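Local coordinates for protein Afp (Microbacterium arborescens, PDB 2YJK) that probably binds and stores ferric iron as a twelve-subunit cage of the Dps family, built on the ferritin fold, at residues Glu56-Val61 with Trp153-His158. Residues are numbered along the deposited sequence; the frame is centred on the assembly and turned at random.
Sequences ELLDSV and WFLLAH. With OFE (Iron(II) oxide), chain B.
H158 ND1 faces two carbonyl oxygens of its own segment while its ring meets L57 of the other helix. The weak hydrogen bond from H158 ND1 to F154 O is 2.9 Å long and bent to 126° at the hydrogen. A second, also weak, runs to L155 O, which lies in the ring plane at the edge. Together they probably limit the turning of the imidazole. L57 CD2 then approaches H158 CE1 obliquely at 3.9 Å and also rests on F154 O. L57 reaches this place because its CG is anti to the backbone N (chi1 175°). Its other methyl, CD1, lies 4.2 Å from F154 CB, at the edge of the phenyl ring, and the two side chains cross at about a right angle. L155 uses both methyls: CD2 packs on L57 CD2 at 4.0 Å, and CD1 meets V61 CG2 tip to tip at 3.9 Å. L58 CD2 adds a looser touch on L155 CD2.

D59 takes no part in this apolar contact. It belongs with K40 and H43 to the pocket of the bound iron oxide. Its OD2 is 2.6 Å from the oxide O of OFE, and OD1 makes a salt bridge with K40. A leucine here would probably leave K40 without its carboxylate mate and the oxide without its close oxygen neighbour.

The contact joins antiparallel helices 51-78 and 135-156 of the ferritin four-helix bundle. Helix 105-130 packs on L155 and H158, and helix 15-45 covers L58 and V61. H55 of a neighbouring subunit meets the F154 ring, at a subunit interface.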
# COMPACT_ATOMS: atom_id res chain seq x y z
N GLU C 56 -19.80 -14.33 2.95
CA GLU C 56 -19.02 -13.14 2.60
C GLU C 56 -19.84 -11.98 2.12
O GLU C 56 -19.57 -10.85 2.53
CB GLU C 56 -17.94 -13.47 1.58
CG GLU C 56 -16.88 -14.39 2.17
CD GLU C 56 -15.50 -14.19 1.54
OE1 GLU C 56 -15.43 -13.80 0.32
OE2 GLU C 56 -14.49 -14.42 2.27
N LEU C 57 -20.85 -12.23 1.27
CA LEU C 57 -21.79 -11.18 0.87
C LEU C 57 -22.52 -10.53 2.08
O LEU C 57 -22.63 -9.29 2.15
CB LEU C 57 -22.82 -11.70 -0.16
CG LEU C 57 -23.94 -10.74 -0.58
CD1 LEU C 57 -23.28 -9.50 -1.22
CD2 LEU C 57 -24.82 -11.45 -1.64
N LEU C 58 -23.02 -11.34 3.01
CA LEU C 58 -23.63 -10.81 4.21
C LEU C 58 -22.65 -9.94 5.01
O LEU C 58 -23.01 -8.88 5.44
CB LEU C 58 -24.19 -11.93 5.08
CG LEU C 58 -25.47 -12.63 4.59
CD1 LEU C 58 -25.76 -13.93 5.42
CD2 LEU C 58 -26.63 -11.69 4.72
N ASP C 59 -21.39 -10.34 5.17
CA ASP C 59 -20.43 -9.45 5.85
C ASP C 59 -20.34 -8.07 5.15
O ASP C 59 -20.17 -7.04 5.80
CB ASP C 59 -19.03 -10.09 5.95
CG ASP C 59 -18.53 -10.14 7.41
OD1 ASP C 59 -19.25 -9.67 8.34
OD2 ASP C 59 -17.43 -10.69 7.66
N SER C 60 -20.46 -8.07 3.83
CA SER C 60 -20.30 -6.82 3.13
C SER C 60 -21.57 -5.95 3.23
O SER C 60 -21.46 -4.72 3.38
CB SER C 60 -19.72 -7.11 1.74
OG SER C 60 -20.58 -6.62 0.77
N VAL C 61 -22.73 -6.59 3.36
CA VAL C 61 -24.02 -5.92 3.67
C VAL C 61 -23.99 -5.26 5.06
O VAL C 61 -24.46 -4.15 5.23
CB VAL C 61 -25.24 -6.92 3.57
CG1 VAL C 61 -26.50 -6.44 4.28
CG2 VAL C 61 -25.53 -7.33 2.05
N TRP C 153 -30.28 -6.11 -4.74
CA TRP C 153 -30.17 -6.82 -5.98
C TRP C 153 -29.21 -8.03 -5.82
O TRP C 153 -29.56 -9.14 -6.22
CB TRP C 153 -29.73 -5.86 -7.09
CG TRP C 153 -29.05 -6.52 -8.29
CD1 TRP C 153 -29.47 -7.62 -8.97
CD2 TRP C 153 -27.82 -6.09 -8.95
NE1 TRP C 153 -28.58 -7.93 -9.99
CE2 TRP C 153 -27.57 -7.00 -10.01
CE3 TRP C 153 -26.90 -5.02 -8.72
CZ2 TRP C 153 -26.43 -6.89 -10.87
CZ3 TRP C 153 -25.77 -4.89 -9.59
CH2 TRP C 153 -25.55 -5.83 -10.65
N PHE C 154 -28.02 -7.79 -5.24
CA PHE C 154 -27.06 -8.86 -5.04
C PHE C 154 -27.63 -10.02 -4.26
O PHE C 154 -27.37 -11.15 -4.60
CB PHE C 154 -25.82 -8.36 -4.36
CG PHE C 154 -24.90 -7.59 -5.25
CD1 PHE C 154 -25.26 -7.22 -6.53
CD2 PHE C 154 -23.66 -7.17 -4.78
CE1 PHE C 154 -24.38 -6.50 -7.35
CE2 PHE C 154 -22.80 -6.45 -5.60
CZ PHE C 154 -23.17 -6.13 -6.89
N LEU C 155 -28.47 -9.73 -3.27
CA LEU C 155 -29.14 -10.75 -2.48
C LEU C 155 -30.21 -11.42 -3.32
O LEU C 155 -30.19 -12.65 -3.47
CB LEU C 155 -29.67 -10.15 -1.16
CG LEU C 155 -28.55 -9.83 -0.15
CD1 LEU C 155 -28.93 -8.75 0.80
CD2 LEU C 155 -28.08 -11.06 0.65
N LEU C 156 -31.09 -10.64 -3.94
CA LEU C 156 -32.22 -11.20 -4.63
C LEU C 156 -31.84 -11.95 -5.92
O LEU C 156 -32.54 -12.86 -6.31
CB LEU C 156 -33.24 -10.10 -4.95
CG LEU C 156 -34.71 -10.20 -4.62
CD1 LEU C 156 -35.11 -11.19 -3.44
CD2 LEU C 156 -35.28 -8.74 -4.45
N ALA C 157 -30.74 -11.56 -6.58
CA ALA C 157 -30.36 -12.20 -7.86
C ALA C 157 -30.15 -13.73 -7.70
O ALA C 157 -30.30 -14.47 -8.67
CB ALA C 157 -29.05 -11.51 -8.47
N HIS C 158 -29.86 -14.18 -6.46
CA HIS C 158 -29.59 -15.59 -6.15
C HIS C 158 -30.86 -16.48 -6.17
O HIS C 158 -30.72 -17.69 -6.15
CB HIS C 158 -28.96 -15.77 -4.77
CG HIS C 158 -27.53 -15.36 -4.69
ND1 HIS C 158 -27.14 -14.07 -4.36
CD2 HIS C 158 -26.38 -16.06 -4.92
CE1 HIS C 158 -25.81 -14.01 -4.37
NE2 HIS C 158 -25.33 -15.20 -4.70
FE OFE B . -17.18 -13.34 10.51
O OFE B . -16.60 -10.96 10.10
O HOH W 1 -15.96 -14.52 8.86